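Local atomic coordinates of phosphotriesterase, putative (Deinococcus radiodurans, PDB entry 4J35), a protein that probably hydrolyses lactones with a pair of divalent metal ions, and is here an engineered variant directed towards organophosphate hydrolysis. Residues 23-28 against 268-273; 48-53 against 80-85; 72-77 against 92-97; 202-207 against 226-231; 261-266 against 289-294. The protein carries 7 engineered substitutions. All blocks are in the same frame, centred on the assembly; numbering follows the deposited sequence.

Interaction 1 (23-28 against 268-273). Engineered in segment 23-28: Leu28 (natural residue Tyr). With CO (cobalt (II) ion), chain C.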
# COMPACT_ATOMS: atom_id res chain seq x y z
N HIS A 23 -7.02 0.88 -0.17
CA HIS A 23 -7.42 2.19 -0.64
C HIS A 23 -8.86 2.45 -0.15
O HIS A 23 -9.79 1.90 -0.71
CB HIS A 23 -7.29 2.25 -2.19
CG HIS A 23 -5.86 2.12 -2.66
ND1 HIS A 23 -4.95 3.14 -2.51
CD2 HIS A 23 -5.16 1.09 -3.21
CE1 HIS A 23 -3.77 2.77 -2.97
NE2 HIS A 23 -3.85 1.51 -3.36
N VAL A 24 -9.04 3.27 0.90
CA VAL A 24 -10.40 3.60 1.38
C VAL A 24 -11.19 4.29 0.25
O VAL A 24 -12.30 3.87 -0.10
CB VAL A 24 -10.38 4.47 2.67
CG1 VAL A 24 -11.81 4.82 3.13
CG2 VAL A 24 -9.62 3.75 3.81
N ILE A 25 -10.63 5.34 -0.33
CA ILE A 25 -11.11 5.86 -1.61
C ILE A 25 -9.98 5.93 -2.62
O ILE A 25 -8.80 5.95 -2.27
CB ILE A 25 -11.76 7.25 -1.47
CG1 ILE A 25 -10.72 8.29 -1.07
CG2 ILE A 25 -12.91 7.20 -0.49
CD1 ILE A 25 -11.33 9.68 -0.80
N PHE A 26 -10.32 5.89 -3.90
CA PHE A 26 -9.32 5.90 -4.93
C PHE A 26 -9.87 6.42 -6.24
O PHE A 26 -10.97 6.00 -6.66
CB PHE A 26 -8.81 4.48 -5.15
CG PHE A 26 -7.58 4.42 -6.02
CD1 PHE A 26 -7.70 4.32 -7.39
CD2 PHE A 26 -6.31 4.42 -5.47
CE1 PHE A 26 -6.57 4.26 -8.20
CE2 PHE A 26 -5.18 4.36 -6.27
CZ PHE A 26 -5.31 4.28 -7.63
N GLY A 27 -9.10 7.29 -6.88
CA GLY A 27 -9.40 7.77 -8.23
C GLY A 27 -8.16 7.73 -9.10
O GLY A 27 -7.12 8.20 -8.68
N LEU A 28 -8.28 7.14 -10.29
CA LEU A 28 -7.22 7.20 -11.27
C LEU A 28 -7.05 8.63 -11.75
O LEU A 28 -8.03 9.34 -11.96
CB LEU A 28 -7.54 6.31 -12.45
CG LEU A 28 -7.54 4.81 -12.10
CD1 LEU A 28 -8.29 4.02 -13.18
CD2 LEU A 28 -6.10 4.28 -11.88
N HIS A 268 -14.22 2.64 -2.09
CA HIS A 268 -15.14 3.56 -2.76
C HIS A 268 -14.42 4.22 -3.92
O HIS A 268 -13.39 4.83 -3.75
CB HIS A 268 -15.61 4.64 -1.81
CG HIS A 268 -16.49 5.67 -2.45
ND1 HIS A 268 -17.85 5.52 -2.55
CD2 HIS A 268 -16.20 6.86 -3.02
CE1 HIS A 268 -18.37 6.59 -3.14
NE2 HIS A 268 -17.38 7.42 -3.43
N TRP A 269 -14.98 4.09 -5.10
CA TRP A 269 -14.29 4.58 -6.28
C TRP A 269 -14.66 6.04 -6.60
O TRP A 269 -15.83 6.44 -6.52
CB TRP A 269 -14.61 3.59 -7.39
CG TRP A 269 -14.50 4.03 -8.79
CD1 TRP A 269 -15.48 4.64 -9.56
CD2 TRP A 269 -13.39 3.80 -9.66
NE1 TRP A 269 -15.02 4.84 -10.84
CE2 TRP A 269 -13.74 4.33 -10.93
CE3 TRP A 269 -12.13 3.21 -9.48
CZ2 TRP A 269 -12.88 4.30 -12.02
CZ3 TRP A 269 -11.27 3.18 -10.56
CH2 TRP A 269 -11.64 3.72 -11.82
N LEU A 270 -13.66 6.84 -6.94
CA LEU A 270 -13.89 8.25 -7.33
C LEU A 270 -14.15 8.39 -8.83
O LEU A 270 -13.59 7.65 -9.64
CB LEU A 270 -12.71 9.15 -6.88
CG LEU A 270 -12.40 9.01 -5.39
CD1 LEU A 270 -11.11 9.77 -5.04
CD2 LEU A 270 -13.57 9.51 -4.52
N GLY A 271 -15.00 9.35 -9.18
CA GLY A 271 -15.41 9.51 -10.56
C GLY A 271 -16.79 8.92 -10.72
O GLY A 271 -17.46 8.62 -9.73
N ARG A 272 -17.23 8.77 -11.97
CA ARG A 272 -18.49 8.12 -12.23
C ARG A 272 -18.33 6.64 -11.93
O ARG A 272 -17.29 6.07 -12.19
CB ARG A 272 -18.88 8.27 -13.71
CG ARG A 272 -19.81 9.40 -14.01
CD ARG A 272 -20.15 9.42 -15.50
NE ARG A 272 -19.12 10.08 -16.31
CZ ARG A 272 -19.29 10.36 -17.60
NH1 ARG A 272 -20.41 9.95 -18.22
NH2 ARG A 272 -18.36 11.00 -18.28
N PRO A 273 -19.39 6.01 -11.41
CA PRO A 273 -19.35 4.56 -11.25
C PRO A 273 -19.03 3.90 -12.58
O PRO A 273 -19.43 4.40 -13.64
CB PRO A 273 -20.78 4.21 -10.83
CG PRO A 273 -21.34 5.46 -10.27
CD PRO A 273 -20.71 6.56 -11.07
CO CO C . -2.51 0.35 -4.20
O HOH W 1 -11.32 6.73 -10.78
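Phe26 is held through its backbone by segment 268-273. Its N donates to His268 O over 3.3 Å, a long bond that meets the carbonyl almost head-on (C=O...N angle 164°). Its own carbonyl receives Leu270 N at 2.8 Å from Phe26 O; that bond is nearly straight at hydrogen (170°), although the donor sits above the carbonyl plane. One residue bonded in this way to the two that flank Trp269 makes a parallel bridge. Ile25 CA adds a CA-H...O contact to His268 O, and a water links the two segments further on, accepting from Leu28 N and donating to Leu270 O at 2.7 Å.

In the TIM barrel of this phosphotriesterase relative, the bridge lies where the first barrel strand, 17-26, meets strand 266-269, which follows the last barrel strand. His23, at the start of the first segment, binds one cobalt through NE2 at 2.0 Å, and Phe26 CD2 rests over one face of its imidazole.

Among the apolar groups, Ile25 CG2 approaches His268 CB at 3.9 Å, the two side chains passing at a slant. Leu270 lays its CG and CD1 branch along the peptide joining Phe26 to Gly27, with CD1 3.7 Å from Gly27 N. Leu28, an engineered residue, puts CD1 at the edge of the indole, 3.6 Å from Trp269 CH2. Trp269 CG is anti to the backbone N (chi1 157°), carrying the six-membered ring across to this leucine, while NE1 donates in the ring plane to Arg272 O and helps hold the indole's rotation.

Interaction 2 (48-53 against 80-85); sequences SCTETA and REVSEA
Val82 overlaps one flank of the helix at 48-53 with both of its methyls. CG2 comes up beside Cys49, 3.9 Å from Cys49 CB, and CG1 reaches the next turn at 4.3 Å from Ala53 CB. The valine has CG1 anti to its backbone nitrogen (chi1 175°), which spreads the two methyls so that each meets a different one of these residues, four positions apart on the same side of the helix. CG1 also lies 4.1 Å from Cys49 O, so part of what the valine covers is main chain.

A second touch lies further along the helix at 80-85. There Thr50 offers its methyl rather than its hydroxyl: CG2 is 4.0 Å from Ala85 CB and also lies near Val82 CA. The hydroxyl OG1 is turned back into its own helix, where it is hydrogen-bonded to Leu46 O and Ala47 O.

The short axes pass 9.5 Å apart and cross at -46°. Helices 42-58 and 76-86 are the first two of the outer layer of the TIM barrel; each follows a neighbouring strand of the parallel sheet, 17-26 and 61-66, and so they lie side by side around it. The sulfur of Cys49 packs on Val24 and His268, joining the helix pair to the strands beneath.

No hydrogen bond spans the two segments, although Glu81 bonds to His42 earlier in helix 42-58. Methyls and beta carbons do the touching and only 172 Å² is buried, so these turns meet through shape and the exclusion of water, without a directional bond of their own.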
# COMPACT_ATOMS: atom_id res chain seq x y z
N SER A 48 -20.52 3.86 3.17
CA SER A 48 -19.97 2.62 2.64
C SER A 48 -18.64 2.26 3.33
O SER A 48 -18.41 1.11 3.71
CB SER A 48 -19.77 2.77 1.14
OG SER A 48 -19.35 1.54 0.56
N CYS A 49 -17.77 3.25 3.48
CA CYS A 49 -16.44 3.06 4.08
C CYS A 49 -16.50 2.71 5.58
O CYS A 49 -15.73 1.87 6.04
CB CYS A 49 -15.57 4.32 3.86
SG CYS A 49 -15.17 4.56 2.16
N THR A 50 -17.40 3.33 6.33
CA THR A 50 -17.60 2.99 7.74
C THR A 50 -18.21 1.59 7.92
O THR A 50 -17.91 0.88 8.88
CB THR A 50 -18.52 3.99 8.49
OG1 THR A 50 -19.79 4.03 7.85
CG2 THR A 50 -17.90 5.39 8.52
N GLU A 51 -19.10 1.21 7.01
CA GLU A 51 -19.64 -0.15 6.99
C GLU A 51 -18.46 -1.15 6.83
O GLU A 51 -18.35 -2.15 7.57
CB GLU A 51 -20.66 -0.23 5.84
CG GLU A 51 -21.52 -1.49 5.73
CD GLU A 51 -22.68 -1.54 6.75
OE1 GLU A 51 -22.78 -0.62 7.60
OE2 GLU A 51 -23.49 -2.51 6.70
N THR A 52 -17.56 -0.86 5.90
CA THR A 52 -16.44 -1.76 5.62
C THR A 52 -15.48 -1.79 6.81
O THR A 52 -15.00 -2.86 7.22
CB THR A 52 -15.70 -1.34 4.34
OG1 THR A 52 -16.53 -1.58 3.21
CG2 THR A 52 -14.37 -2.13 4.16
N ALA A 53 -15.22 -0.62 7.38
CA ALA A 53 -14.38 -0.56 8.56
C ALA A 53 -14.97 -1.41 9.68
O ALA A 53 -14.27 -2.07 10.44
CB ALA A 53 -14.22 0.87 9.05
N ARG A 80 -9.80 10.46 8.25
CA ARG A 80 -10.00 10.75 9.68
C ARG A 80 -11.46 10.62 10.09
O ARG A 80 -11.76 10.09 11.17
CB ARG A 80 -9.48 12.15 10.04
CG ARG A 80 -9.63 12.51 11.52
CD ARG A 80 -8.73 13.67 11.90
NE ARG A 80 -9.15 14.91 11.26
CZ ARG A 80 -8.54 16.08 11.41
NH1 ARG A 80 -7.47 16.19 12.18
NH2 ARG A 80 -9.01 17.14 10.78
N GLU A 81 -12.38 11.05 9.24
CA GLU A 81 -13.80 10.87 9.53
C GLU A 81 -14.15 9.40 9.69
O GLU A 81 -14.91 9.04 10.59
CB GLU A 81 -14.68 11.41 8.41
CG GLU A 81 -14.73 12.89 8.28
CD GLU A 81 -15.70 13.31 7.19
OE1 GLU A 81 -16.90 12.92 7.26
OE2 GLU A 81 -15.26 14.01 6.26
N VAL A 82 -13.63 8.57 8.79
CA VAL A 82 -13.92 7.14 8.82
C VAL A 82 -13.35 6.52 10.09
O VAL A 82 -14.00 5.72 10.75
CB VAL A 82 -13.34 6.43 7.57
CG1 VAL A 82 -13.54 4.93 7.66
CG2 VAL A 82 -13.99 6.99 6.30
N SER A 83 -12.11 6.89 10.43
CA SER A 83 -11.45 6.40 11.64
C SER A 83 -12.17 6.80 12.93
O SER A 83 -12.38 5.97 13.81
CB SER A 83 -9.99 6.91 11.71
OG SER A 83 -9.33 6.36 12.85
N GLU A 84 -12.53 8.08 13.02
CA GLU A 84 -13.20 8.60 14.21
C GLU A 84 -14.62 8.04 14.35
O GLU A 84 -15.16 7.96 15.46
CB GLU A 84 -13.25 10.13 14.17
CG GLU A 84 -11.89 10.82 14.36
CD GLU A 84 -11.97 12.35 14.28
OE1 GLU A 84 -13.04 12.88 13.90
OE2 GLU A 84 -10.96 13.02 14.60
N ALA A 85 -15.24 7.65 13.24
CA ALA A 85 -16.58 7.09 13.31
C ALA A 85 -16.58 5.62 13.76
O ALA A 85 -17.55 5.16 14.35
CB ALA A 85 -17.27 7.24 11.96

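Interaction 3 (72-77 against 92-97); sequences CGRNPA and CATGFF. Engineered in segment 92-97: Phe97 (natural residue Tyr).
Arg74 reaches across to Ala93 and joins two loops that follow neighbouring strands, 61-66 and 89-91, of the TIM barrel. Its NH1 donates to Ala93 O at 2.9 Å, with an angle of 157° at the hydrogen. The oxygen lies near the guanidinium plane, at its edge, and the nitrogen in turn lies in the carbonyl plane on a lone pair, so both flat groups are well aimed. A bend at chi3 (70°) turns the end of the otherwise extended arginine towards this carbonyl and brings CD to 3.2 Å from Ala93 O. NH1 also makes a salt bridge to Glu127, whose same oxygen is hydrogen-bonded to Thr94 OG1, so Glu127 of helix 116-129 holds both loops. A leucine here would probably leave Ala93 O without this donor and deprive Glu127 of its positive partner.

Cys72 works at the metal-facing end of the contact. Its sulfur makes a sulfur-aromatic contact with the engineered Phe97, SG standing 4.5 Å from the ring centroid and 30° off the normal, an oblique approach. SG is also 3.9 Å from Phe97 CB. That ring meets the metal ligand His176 edge-to-face, which places the cysteine just behind the metal pocket.

Cys92 serves the opposite end, beside the start of helix 76-86: its SG lies 4.5 Å from Pro76 CB.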
# COMPACT_ATOMS: atom_id res chain seq x y z
N CYS A 72 -3.86 10.46 -6.61
CA CYS A 72 -4.89 9.47 -6.89
C CYS A 72 -6.03 9.61 -5.92
O CYS A 72 -6.64 8.62 -5.53
CB CYS A 72 -4.34 8.05 -6.80
SG CYS A 72 -3.00 7.71 -8.00
N GLY A 73 -6.33 10.84 -5.52
CA GLY A 73 -7.54 11.05 -4.75
C GLY A 73 -7.41 11.00 -3.25
O GLY A 73 -8.41 11.00 -2.55
N ARG A 74 -6.17 10.95 -2.76
CA ARG A 74 -5.90 10.91 -1.32
C ARG A 74 -6.59 12.04 -0.59
O ARG A 74 -6.56 13.21 -1.03
CB ARG A 74 -4.38 11.08 -1.08
CG ARG A 74 -3.99 11.18 0.42
CD ARG A 74 -2.51 11.57 0.61
NE ARG A 74 -2.28 12.95 0.22
CZ ARG A 74 -1.20 13.65 0.53
NH1 ARG A 74 -0.23 13.12 1.29
NH2 ARG A 74 -1.09 14.89 0.08
N ASN A 75 -7.21 11.67 0.52
CA ASN A 75 -8.08 12.59 1.26
C ASN A 75 -7.99 12.33 2.75
O ASN A 75 -8.82 11.65 3.33
CB ASN A 75 -9.52 12.46 0.83
CG ASN A 75 -10.40 13.59 1.36
OD1 ASN A 75 -10.12 14.16 2.41
ND2 ASN A 75 -11.45 13.92 0.63
N PRO A 76 -6.95 12.88 3.38
CA PRO A 76 -6.71 12.60 4.80
C PRO A 76 -7.88 12.96 5.73
O PRO A 76 -8.11 12.22 6.70
CB PRO A 76 -5.50 13.47 5.12
CG PRO A 76 -4.83 13.69 3.81
CD PRO A 76 -5.92 13.75 2.80
N ALA A 77 -8.55 14.07 5.49
CA ALA A 77 -9.67 14.47 6.34
C ALA A 77 -10.84 13.48 6.25
O ALA A 77 -11.49 13.24 7.24
CB ALA A 77 -10.13 15.87 5.97
N CYS A 92 -2.03 7.13 6.51
CA CYS A 92 -2.07 7.55 5.11
C CYS A 92 -0.68 7.80 4.59
O CYS A 92 0.26 7.82 5.37
CB CYS A 92 -2.96 8.78 4.89
SG CYS A 92 -2.34 10.32 5.52
N ALA A 93 -0.59 7.94 3.27
CA ALA A 93 0.68 8.02 2.56
C ALA A 93 1.02 9.42 2.09
O ALA A 93 0.15 10.27 1.88
CB ALA A 93 0.63 7.10 1.36
N THR A 94 2.32 9.63 1.85
CA THR A 94 2.77 10.75 1.04
C THR A 94 3.58 10.19 -0.13
O THR A 94 4.45 9.35 0.06
CB THR A 94 3.63 11.73 1.83
OG1 THR A 94 4.06 12.77 0.96
CG2 THR A 94 4.85 11.03 2.46
N GLY A 95 3.23 10.59 -1.35
CA GLY A 95 3.94 10.11 -2.52
C GLY A 95 3.17 10.34 -3.78
O GLY A 95 2.01 10.79 -3.74
N PHE A 96 3.79 10.04 -4.92
CA PHE A 96 3.10 10.16 -6.22
C PHE A 96 3.17 8.83 -6.95
O PHE A 96 4.05 8.02 -6.67
CB PHE A 96 3.80 11.18 -7.09
CG PHE A 96 3.27 12.58 -6.98
CD1 PHE A 96 3.30 13.27 -5.79
CD2 PHE A 96 2.81 13.23 -8.09
CE1 PHE A 96 2.87 14.58 -5.70
CE2 PHE A 96 2.39 14.56 -8.03
CZ PHE A 96 2.41 15.23 -6.82
N PHE A 97 2.30 8.63 -7.93
CA PHE A 97 2.18 7.32 -8.60
C PHE A 97 3.18 7.16 -9.77
O PHE A 97 3.72 8.14 -10.25
CB PHE A 97 0.73 7.18 -9.08
CG PHE A 97 0.26 5.78 -9.29
CD1 PHE A 97 0.45 4.81 -8.31
CD2 PHE A 97 -0.48 5.46 -10.41
CE1 PHE A 97 -0.05 3.51 -8.48
CE2 PHE A 97 -1.00 4.17 -10.59
CZ PHE A 97 -0.78 3.19 -9.62

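Interaction 4 (202-207 against 226-231); sequences IGHMDG and FDRIGL. With CO (cobalt (II) ion), chain B.
Asp227 OD1 is gripped twice by His204: by the ring nitrogen ND1 at 2.6 Å and, weakly, by the backbone N. The carboxylate's other oxygen, OD2, takes the straighter bond from that same amide, 3.2 Å from His204 N at 167°, met on its syn side. This is a metal-histidine-carboxylate arrangement between loops after neighbouring TIM-barrel strands, 200-202 and 223-226: His204 NE2 binds a cobalt at 2.0 Å, and Asp227 is the second-shell residue that sets the ring. OD1 lies close to the imidazole plane, but ND1 approaches it from above the carboxylate plane, the two planes standing 70° apart. With an alanine here, ND1 and the amide of His204 would probably lose their acceptor, and the imidazole would be freer to turn about its metal bond.

Arg228 covers one face of that ring. Its CD makes a CH-pi contact 3.8 Å from the His204 centroid, and the guanidinium continues as a stack, inclined at 28°. A bend at chi3 helps lay the group there, while NE forms a salt bridge with the metal ligand Asp264.

Asp206 also joins the two loops. Its OD2 accepts Arg228 N at 3.0 Å, again on the syn side, and is paired with Arg243 as well. Asp206 N lies over one face of the Phe226 ring, and Asp206 CB sits 3.5 Å from Phe226 CD2.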
# COMPACT_ATOMS: atom_id res chain seq x y z
N ILE A 202 8.29 -3.91 0.04
CA ILE A 202 8.23 -3.83 -1.41
C ILE A 202 6.92 -4.44 -1.79
O ILE A 202 6.64 -5.59 -1.44
CB ILE A 202 9.31 -4.66 -2.09
CG1 ILE A 202 10.70 -4.17 -1.63
CG2 ILE A 202 9.16 -4.59 -3.60
CD1 ILE A 202 11.00 -2.66 -1.95
N GLY A 203 6.12 -3.67 -2.50
CA GLY A 203 4.75 -4.09 -2.77
C GLY A 203 4.47 -4.84 -4.05
O GLY A 203 5.29 -4.93 -4.95
N HIS A 204 3.25 -5.37 -4.11
CA HIS A 204 2.74 -6.11 -5.25
C HIS A 204 3.65 -7.26 -5.69
O HIS A 204 3.71 -7.60 -6.88
CB HIS A 204 2.41 -5.16 -6.42
CG HIS A 204 1.54 -3.99 -6.06
ND1 HIS A 204 0.65 -4.00 -5.01
CD2 HIS A 204 1.43 -2.76 -6.62
CE1 HIS A 204 0.01 -2.83 -4.95
NE2 HIS A 204 0.48 -2.06 -5.92
N MET A 205 4.32 -7.88 -4.73
CA MET A 205 5.25 -8.96 -5.02
C MET A 205 4.55 -10.24 -5.35
O MET A 205 5.17 -11.17 -5.84
CB MET A 205 6.25 -9.13 -3.88
CG MET A 205 7.21 -7.98 -3.80
SD MET A 205 8.50 -8.07 -5.11
CE MET A 205 9.22 -9.65 -4.71
N ASP A 206 3.24 -10.29 -5.11
CA ASP A 206 2.47 -11.43 -5.53
C ASP A 206 2.24 -11.44 -7.03
O ASP A 206 1.76 -12.41 -7.59
CB ASP A 206 1.13 -11.47 -4.78
CG ASP A 206 0.41 -10.14 -4.77
OD1 ASP A 206 1.03 -9.07 -4.91
OD2 ASP A 206 -0.84 -10.16 -4.62
N GLY A 207 2.57 -10.34 -7.68
CA GLY A 207 2.42 -10.24 -9.12
C GLY A 207 3.40 -11.11 -9.90
O GLY A 207 3.30 -11.23 -11.12
N PHE A 226 2.46 -9.55 -0.45
CA PHE A 226 1.54 -10.15 -1.38
C PHE A 226 0.27 -9.36 -1.09
O PHE A 226 -0.51 -9.72 -0.20
CB PHE A 226 1.37 -11.64 -1.01
CG PHE A 226 2.55 -12.50 -1.41
CD1 PHE A 226 3.81 -12.29 -0.88
CD2 PHE A 226 2.38 -13.54 -2.31
CE1 PHE A 226 4.86 -13.10 -1.24
CE2 PHE A 226 3.41 -14.32 -2.69
CZ PHE A 226 4.67 -14.10 -2.17
N ASP A 227 0.11 -8.22 -1.77
CA ASP A 227 -0.89 -7.27 -1.33
C ASP A 227 -2.01 -6.98 -2.33
O ASP A 227 -2.72 -6.00 -2.17
CB ASP A 227 -0.23 -5.98 -0.88
CG ASP A 227 0.67 -5.38 -1.95
OD1 ASP A 227 0.57 -5.79 -3.12
OD2 ASP A 227 1.52 -4.53 -1.61
N ARG A 228 -2.17 -7.84 -3.34
CA ARG A 228 -3.35 -7.74 -4.23
C ARG A 228 -4.14 -9.06 -4.19
O ARG A 228 -4.71 -9.50 -5.20
CB ARG A 228 -2.92 -7.38 -5.65
CG ARG A 228 -1.82 -6.30 -5.67
CD ARG A 228 -1.51 -5.82 -7.05
NE ARG A 228 -2.46 -4.81 -7.49
CZ ARG A 228 -2.44 -4.24 -8.68
NH1 ARG A 228 -1.47 -4.53 -9.55
NH2 ARG A 228 -3.38 -3.35 -9.00
N ILE A 229 -4.15 -9.68 -3.02
CA ILE A 229 -4.80 -10.98 -2.85
C ILE A 229 -6.29 -10.78 -3.11
O ILE A 229 -6.90 -9.89 -2.54
CB ILE A 229 -4.58 -11.57 -1.44
CG1 ILE A 229 -3.06 -11.80 -1.20
CG2 ILE A 229 -5.31 -12.89 -1.28
CD1 ILE A 229 -2.72 -12.27 0.20
N GLY A 230 -6.82 -11.60 -4.00
CA GLY A 230 -8.23 -11.50 -4.41
C GLY A 230 -8.38 -10.98 -5.84
O GLY A 230 -9.43 -11.19 -6.45
N LEU A 231 -7.35 -10.30 -6.37
CA LEU A 231 -7.41 -9.79 -7.74
C LEU A 231 -6.79 -10.82 -8.68
O LEU A 231 -5.57 -10.92 -8.78
CB LEU A 231 -6.68 -8.44 -7.84
CG LEU A 231 -6.72 -7.67 -9.16
CD1 LEU A 231 -8.17 -7.41 -9.55
CD2 LEU A 231 -5.94 -6.35 -9.01
CO CO B . -0.09 -0.25 -6.56

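Interaction 5 (261-266 against 289-294). With CO (cobalt (II) ion), chain C.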
# COMPACT_ATOMS: atom_id res chain seq x y z
N LEU A 261 0.61 -9.33 3.99
CA LEU A 261 -0.57 -9.76 3.22
C LEU A 261 -1.61 -8.65 3.14
O LEU A 261 -1.95 -8.05 4.14
CB LEU A 261 -1.23 -10.97 3.89
CG LEU A 261 -0.37 -12.20 4.18
CD1 LEU A 261 -1.18 -13.19 5.04
CD2 LEU A 261 0.10 -12.88 2.91
N SER A 262 -2.09 -8.34 1.93
CA SER A 262 -3.16 -7.34 1.78
C SER A 262 -3.92 -7.55 0.48
O SER A 262 -3.61 -8.48 -0.26
CB SER A 262 -2.62 -5.93 1.83
OG SER A 262 -3.34 -5.19 2.78
N HIS A 263 -4.93 -6.69 0.24
CA HIS A 263 -5.77 -6.81 -0.94
C HIS A 263 -5.59 -5.75 -2.03
O HIS A 263 -6.01 -5.97 -3.18
CB HIS A 263 -7.27 -6.79 -0.55
CG HIS A 263 -7.60 -7.64 0.63
ND1 HIS A 263 -7.50 -7.19 1.93
CD2 HIS A 263 -8.08 -8.90 0.70
CE1 HIS A 263 -7.93 -8.14 2.75
NE2 HIS A 263 -8.28 -9.18 2.03
N ASP A 264 -5.10 -4.56 -1.66
CA ASP A 264 -5.07 -3.43 -2.59
C ASP A 264 -6.51 -3.11 -3.06
O ASP A 264 -6.73 -2.68 -4.19
CB ASP A 264 -4.20 -3.75 -3.79
CG ASP A 264 -3.77 -2.51 -4.57
OD1 ASP A 264 -3.89 -1.37 -4.08
OD2 ASP A 264 -3.35 -2.71 -5.71
N SER A 265 -7.44 -3.29 -2.15
CA SER A 265 -8.87 -3.12 -2.48
C SER A 265 -9.22 -1.64 -2.54
O SER A 265 -8.51 -0.80 -1.98
CB SER A 265 -9.71 -3.87 -1.44
OG SER A 265 -9.70 -3.26 -0.16
N ILE A 266 -10.31 -1.30 -3.22
CA ILE A 266 -10.74 0.09 -3.27
C ILE A 266 -12.14 0.09 -2.66
O ILE A 266 -13.04 -0.55 -3.20
CB ILE A 266 -10.80 0.60 -4.72
CG1 ILE A 266 -9.38 0.79 -5.29
CG2 ILE A 266 -11.61 1.88 -4.81
CD1 ILE A 266 -9.43 0.97 -6.82
N PRO A 289 -11.77 -6.22 1.08
CA PRO A 289 -10.86 -6.37 2.23
C PRO A 289 -11.20 -7.42 3.30
O PRO A 289 -10.51 -7.51 4.31
CB PRO A 289 -10.87 -4.99 2.86
CG PRO A 289 -12.18 -4.40 2.43
CD PRO A 289 -12.38 -4.88 1.04
N LEU A 290 -12.25 -8.21 3.11
CA LEU A 290 -12.57 -9.26 4.06
C LEU A 290 -12.06 -10.63 3.61
O LEU A 290 -12.21 -11.64 4.33
CB LEU A 290 -14.14 -9.35 4.19
CG LEU A 290 -14.80 -7.98 4.34
CD1 LEU A 290 -16.36 -8.14 4.40
CD2 LEU A 290 -14.35 -7.29 5.59
N HIS A 291 -11.55 -10.70 2.39
CA HIS A 291 -11.12 -11.94 1.76
C HIS A 291 -9.96 -12.61 2.51
O HIS A 291 -9.94 -13.83 2.68
CB HIS A 291 -10.76 -11.62 0.31
CG HIS A 291 -10.12 -12.74 -0.45
ND1 HIS A 291 -10.61 -14.02 -0.46
CD2 HIS A 291 -9.04 -12.75 -1.27
CE1 HIS A 291 -9.87 -14.78 -1.24
NE2 HIS A 291 -8.90 -14.03 -1.74
N ILE A 292 -9.05 -11.83 3.08
CA ILE A 292 -7.87 -12.45 3.66
C ILE A 292 -8.31 -13.14 4.95
O ILE A 292 -8.07 -14.32 5.16
CB ILE A 292 -6.73 -11.47 3.90
CG1 ILE A 292 -5.97 -11.31 2.60
CG2 ILE A 292 -5.84 -11.99 5.02
CD1 ILE A 292 -4.97 -10.13 2.59
N SER A 293 -9.05 -12.39 5.77
CA SER A 293 -9.64 -12.95 6.97
C SER A 293 -10.53 -14.18 6.73
O SER A 293 -10.38 -15.19 7.43
CB SER A 293 -10.43 -11.88 7.72
OG SER A 293 -9.61 -10.77 8.04
N ASP A 294 -11.47 -14.11 5.77
CA ASP A 294 -12.46 -15.18 5.62
C ASP A 294 -11.96 -16.40 4.84
O ASP A 294 -12.43 -17.52 5.09
CB ASP A 294 -13.75 -14.68 4.91
CG ASP A 294 -14.47 -13.61 5.68
OD1 ASP A 294 -14.07 -13.33 6.82
OD2 ASP A 294 -15.47 -13.07 5.15
CO CO C . -2.51 0.35 -4.20
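Pro289 meets two side chains of segment 261-266. Its ring carbon CD lies 3.4 Å from Ser265 OG, a hydroxyl whose hydrogen-bond partner is Glu22. Pro289 CA lies over one face of the His263 imidazole, 3.6 Å from the ring centroid, in a CH-pi contact, and its carbonyl passes close to His263 CE1.

His291 brings its CB alongside the same ring, 3.8 Å from His263 CD2, while its own imidazole is held by Asp295 and Asp240. This part of the chain leads into helix 291-303 of the TIM barrel's outer layer, and the partner segment is the loop leaving the last barrel strand, 259-261. The residue after His263 in that loop is Asp264, and Asp264 OD1 binds a cobalt at 2.2 Å.

Ile292 grips the imidazole twice. Its N donates to His263 NE2 over 3.0 Å, nearly in the ring plane but bent at the hydrogen (132°). Its side chain then folds back, CG1 beside the backbone N (chi1 -84°), and sets CD1 over the face opposite Pro289, 3.6 Å from the centroid. The imidazole is thus sandwiched between proline and isoleucine. The same methyl reaches the backbone beyond the strand, 3.4 Å from Ser262 CA, and lies 4.0 Å from Leu261 CB.

Overall arrangement
From the N terminus, strand 17-26 opens interaction 1, which closes at 268-273 a loop spanning most of the barrel. Interactions 2, 3 and 4 nest inside it. Interactions 2 and 3 cross: helix 42-58 meets helix 76-86, whose leading loop pairs with the chain after strand 89-91. Interaction 4 follows in series, joining the loops after strands 200-202 and 223-226. Interaction 5 begins inside interaction 1 but ends beyond it, so these two cross; they share a cobalt and a probable backbone bond from His23 to Ser265. Another probable backbone bond, Ser262 N with Phe226 O, ties interaction 4 to interaction 5, while Thr52 packs on Pro289 to connect interactions 2 and 5.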